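Local coordinates for putative solute-binding component of ABC transporter (Clostridium phytofermentans, PDB 4YS6), which probably binds carbohydrates for an ABC transporter as its solute-binding component, and here holds beta-D-glucose in its cleft, at residues I169-G172 / N178-F181; W216-A221 / V253-T258. All coordinates share one frame; numbering follows the deposited sequence.

Interaction 1 (I169-G172 / N178-F181). With BGC (beta-D-glucopyranose), chain D.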
# COMPACT_ATOMS: atom_id res chain seq x y z
N ILE A 169 8.62 6.11 -13.00
CA ILE A 169 7.84 6.15 -11.77
C ILE A 169 6.53 5.41 -11.95
O ILE A 169 5.85 5.63 -12.95
CB ILE A 169 7.53 7.59 -11.36
CG1 ILE A 169 8.80 8.42 -11.17
CG2 ILE A 169 6.70 7.63 -10.09
CD1 ILE A 169 8.54 9.92 -11.27
N PHE A 170 6.21 4.55 -10.99
CA PHE A 170 4.94 3.79 -10.98
C PHE A 170 4.33 3.90 -9.61
O PHE A 170 4.95 3.45 -8.64
CB PHE A 170 5.17 2.32 -11.29
CG PHE A 170 5.53 2.05 -12.72
CD1 PHE A 170 6.76 2.43 -13.22
CD2 PHE A 170 4.63 1.41 -13.57
CE1 PHE A 170 7.08 2.20 -14.55
CE2 PHE A 170 4.96 1.17 -14.89
CZ PHE A 170 6.18 1.58 -15.38
N THR A 171 3.17 4.54 -9.49
CA THR A 171 2.48 4.54 -8.20
C THR A 171 1.13 3.79 -8.30
O THR A 171 0.86 3.04 -9.25
CB THR A 171 2.31 5.99 -7.64
OG1 THR A 171 1.97 5.93 -6.24
CG2 THR A 171 1.26 6.77 -8.39
N GLY A 172 0.32 3.93 -7.26
CA GLY A 172 -0.85 3.09 -7.11
C GLY A 172 -2.10 3.66 -7.73
O GLY A 172 -2.05 4.56 -8.58
N ASN A 178 -3.82 6.33 -0.03
CA ASN A 178 -2.44 5.99 0.28
C ASN A 178 -1.46 6.26 -0.85
O ASN A 178 -0.30 6.60 -0.59
CB ASN A 178 -2.28 4.53 0.66
CG ASN A 178 -2.97 4.18 1.96
OD1 ASN A 178 -3.49 5.04 2.68
ND2 ASN A 178 -2.93 2.92 2.29
N ALA A 179 -1.91 6.11 -2.09
CA ALA A 179 -1.01 6.28 -3.22
C ALA A 179 -0.49 7.72 -3.23
O ALA A 179 0.66 7.95 -3.56
CB ALA A 179 -1.71 5.94 -4.53
N ARG A 180 -1.34 8.68 -2.84
CA ARG A 180 -0.96 10.09 -2.77
C ARG A 180 0.17 10.30 -1.78
O ARG A 180 1.09 11.06 -2.02
CB ARG A 180 -2.14 10.98 -2.35
CG ARG A 180 -3.28 11.03 -3.33
CD ARG A 180 -4.17 12.25 -3.02
NE ARG A 180 -4.66 12.30 -1.64
CZ ARG A 180 -4.36 13.24 -0.74
NH1 ARG A 180 -3.55 14.25 -1.03
NH2 ARG A 180 -4.89 13.18 0.48
N PHE A 181 0.07 9.60 -0.67
CA PHE A 181 1.09 9.68 0.36
C PHE A 181 2.39 8.97 -0.01
O PHE A 181 3.48 9.49 0.29
CB PHE A 181 0.55 9.11 1.67
CG PHE A 181 -0.31 10.09 2.40
CD1 PHE A 181 -1.57 10.42 1.92
CD2 PHE A 181 0.16 10.71 3.54
CE1 PHE A 181 -2.33 11.35 2.58
CE2 PHE A 181 -0.60 11.63 4.21
CZ PHE A 181 -1.84 11.96 3.73
C2 BGC D . -1.48 -0.49 0.68
C3 BGC D . -0.28 -1.18 0.11
C4 BGC D . -0.62 -2.12 -0.96
C5 BGC D . -1.47 -1.50 -2.02
C6 BGC D . -2.02 -2.50 -3.03
C1 BGC D . -2.22 0.26 -0.45
O1 BGC D . -3.29 0.85 -0.04
O2 BGC D . -1.09 0.44 1.68
O3 BGC D . 0.38 -1.87 1.24
O4 BGC D . 0.57 -2.60 -1.64
O5 BGC D . -2.61 -0.87 -1.36
O6 BGC D . -2.56 -3.65 -2.40
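T171 and G172 meet A179 at the point where strand 165-170 gives way to the loop leading into helix 177-195, the helix of the beta-alpha-beta unit that goes on to strand 199-200. The example shows how a sugar-binding lobe brings a helix start to its ligand. N178, in the first turn, takes no part in the packing and serves the glucose. With CG anti to the carbonyl carbon (chi1 -66°), its amide is brought to the rim of the sugar, beside O1 and O2, so that ND2 reaches BGC O2 at 3.1 Å, with an N-H...O angle of 142°. A second bond from ND2, to the neighbouring hydroxyl O1, is weak and more bent, at 134°. The same nitrogen also donates to the carbonyl of D124; its two N-H groups are thus shared among three acceptors, in keeping with the weakness of the bond to O1. Behind it, the backbone N of N178 is bonded to D176, whose other carboxylate oxygen binds the glucose. A179 makes the packing contact proper: its CB rests 3.9 Å from the CA of G172, and the absence of a side chain there lets the two backbones close to 5.0 Å between CA atoms. Beside it, T171 OG1 lies 3.6 Å from A179 O and is hydrogen-bonded with S245 OG. F181 stacks on Y322. Around this buried junction, F208 of helix 208-211 touches both T171 and A179, helix 141-155 touches N178 and F181, and strand 241-244 runs beside strand 165-170 in the parallel sheet.

Interaction 2 (W216-A221 / V253-T258); sequences WSTETA and VTNALT. With BGC (beta-D-glucopyranose), chain D.
A221 and V253 form the buried side of a helix-helix contact in the alpha/beta lobe of a type I periplasmic binding protein, joining the first turns of helix 218-232 to the middle of helix 247-260. Small residues make such approaches possible, and here A221 turns its methyl toward the partner helix, with CB 4.5 Å from V253 N and 6.0 Å between the two CA atoms. V253 itself lies against V242 and C244 of the sheet, which closes this side off from solvent. The other side, formed by T218 and N255, is partly exposed: T218 CG2 approaches N255 ND2 at 4.2 Å, a methyl against an amide without a bond between them. Their polar ends are engaged elsewhere, T218 OG1 with S248 O and N255 ND2 with Q222 OE1.

The start of helix 218-232 is fixed by S217 at the N-cap. With OG anti to the backbone N (chi1 169°), the hydroxyl receives T220 N at 3.1 Å in a nearly straight bond of 168°, while S217 O takes A221 N. Just before the cap, W216 leaves the helix contact for the sugar site, its carbonyl tied to S248 OG and its NE1 to D176 OD2. The indole is a flat platform under the glucose, a CH-pi arrangement familiar from carbohydrate-binding proteins. C5 of the sugar sits 3.6 Å above the plane, over the ring centre, and the exocyclic C6 comes down to 3.5 Å from W216 CG.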
# COMPACT_ATOMS: atom_id res chain seq x y z
N TRP A 216 -3.75 -0.96 -8.80
CA TRP A 216 -2.46 -1.45 -8.35
C TRP A 216 -2.03 -2.70 -9.16
O TRP A 216 -1.27 -3.57 -8.66
CB TRP A 216 -2.49 -1.78 -6.87
CG TRP A 216 -2.60 -0.62 -5.91
CD1 TRP A 216 -3.72 -0.13 -5.30
CD2 TRP A 216 -1.51 0.14 -5.39
NE1 TRP A 216 -3.38 0.87 -4.44
CE2 TRP A 216 -2.03 1.08 -4.49
CE3 TRP A 216 -0.12 0.13 -5.62
CZ2 TRP A 216 -1.22 1.98 -3.79
CZ3 TRP A 216 0.67 1.04 -4.94
CH2 TRP A 216 0.13 1.93 -4.03
N SER A 217 -2.52 -2.77 -10.40
CA SER A 217 -2.41 -3.98 -11.19
C SER A 217 -1.00 -4.27 -11.70
O SER A 217 -0.38 -3.46 -12.38
CB SER A 217 -3.37 -3.89 -12.38
OG SER A 217 -3.12 -4.93 -13.30
N THR A 218 -0.52 -5.47 -11.37
CA THR A 218 0.74 -5.95 -11.90
C THR A 218 0.72 -5.96 -13.42
O THR A 218 1.68 -5.52 -14.06
CB THR A 218 1.04 -7.36 -11.38
OG1 THR A 218 1.19 -7.31 -9.97
CG2 THR A 218 2.33 -7.91 -12.00
N GLU A 219 -0.37 -6.43 -14.02
CA GLU A 219 -0.44 -6.52 -15.47
C GLU A 219 -0.41 -5.15 -16.13
O GLU A 219 0.25 -4.95 -17.16
CB GLU A 219 -1.70 -7.27 -15.92
CG GLU A 219 -1.73 -7.52 -17.42
CD GLU A 219 -2.84 -8.46 -17.86
OE1 GLU A 219 -3.48 -9.08 -16.98
OE2 GLU A 219 -3.08 -8.58 -19.08
N THR A 220 -1.13 -4.19 -15.55
CA THR A 220 -1.15 -2.84 -16.07
C THR A 220 0.24 -2.19 -15.98
O THR A 220 0.71 -1.54 -16.95
CB THR A 220 -2.19 -1.99 -15.31
OG1 THR A 220 -3.49 -2.55 -15.54
CG2 THR A 220 -2.19 -0.54 -15.80
N ALA A 221 0.93 -2.40 -14.86
CA ALA A 221 2.30 -1.91 -14.71
C ALA A 221 3.22 -2.54 -15.74
O ALA A 221 4.03 -1.85 -16.35
CB ALA A 221 2.82 -2.19 -13.34
N VAL A 253 6.79 -4.26 -13.33
CA VAL A 253 7.99 -3.62 -13.87
C VAL A 253 9.11 -4.65 -14.08
O VAL A 253 9.71 -4.72 -15.16
CB VAL A 253 8.43 -2.50 -12.94
CG1 VAL A 253 9.87 -2.06 -13.18
CG2 VAL A 253 7.47 -1.31 -13.12
N THR A 254 9.42 -5.45 -13.07
CA THR A 254 10.50 -6.42 -13.25
C THR A 254 10.15 -7.50 -14.27
O THR A 254 11.04 -7.95 -15.01
CB THR A 254 10.92 -7.06 -11.90
OG1 THR A 254 9.83 -7.76 -11.31
CG2 THR A 254 11.37 -6.03 -10.93
N ASN A 255 8.88 -7.91 -14.38
CA ASN A 255 8.47 -8.80 -15.46
C ASN A 255 8.81 -8.21 -16.83
O ASN A 255 9.32 -8.91 -17.70
CB ASN A 255 6.98 -9.11 -15.41
CG ASN A 255 6.59 -10.05 -14.28
OD1 ASN A 255 7.42 -10.72 -13.66
ND2 ASN A 255 5.30 -10.13 -14.03
N ALA A 256 8.51 -6.93 -17.03
CA ALA A 256 8.78 -6.28 -18.31
C ALA A 256 10.26 -6.14 -18.55
O ALA A 256 10.72 -6.33 -19.67
CB ALA A 256 8.12 -4.92 -18.36
N LEU A 257 11.01 -5.76 -17.52
CA LEU A 257 12.45 -5.58 -17.69
C LEU A 257 13.09 -6.91 -18.04
O LEU A 257 13.95 -6.96 -18.92
CB LEU A 257 13.09 -4.99 -16.42
CG LEU A 257 12.71 -3.58 -16.03
CD1 LEU A 257 13.26 -3.32 -14.59
CD2 LEU A 257 13.29 -2.58 -17.00
N THR A 258 12.65 -7.99 -17.40
CA THR A 258 13.17 -9.32 -17.72
C THR A 258 12.91 -9.66 -19.17
O THR A 258 13.79 -10.18 -19.88
CB THR A 258 12.54 -10.38 -16.79
OG1 THR A 258 13.05 -10.16 -15.47
CG2 THR A 258 12.90 -11.78 -17.21
C2 BGC D . -1.48 -0.49 0.68
C3 BGC D . -0.28 -1.18 0.11
C4 BGC D . -0.62 -2.12 -0.96
C5 BGC D . -1.47 -1.50 -2.02
C6 BGC D . -2.02 -2.50 -3.03
C1 BGC D . -2.22 0.26 -0.45
O1 BGC D . -3.29 0.85 -0.04
O2 BGC D . -1.09 0.44 1.68
O3 BGC D . 0.38 -1.87 1.24
O4 BGC D . 0.57 -2.60 -1.64
O5 BGC D . -2.61 -0.87 -1.36
O6 BGC D . -2.56 -3.65 -2.40

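How the interactions relate
Both contacts belong to the lobe built on the parallel sheet, but they lie at different depths. Interaction 1 is wholly buried and close to the centre of the chain, joining the loop just after a strand to the first turn of a helix; interaction 2 joins two helices farther out and is only partly buried. Their approach to glucose also differs: interaction 1 offers a polar amide to hydroxyls, interaction 2 an apolar ring surface to carbons. The two are in direct touch. G172 CA packs 3.4 Å from W216 CZ3, and elsewhere along the strand F170, which plays no part in the contact with 178-181, lies with CD1 3.8 Å from V253 CG2.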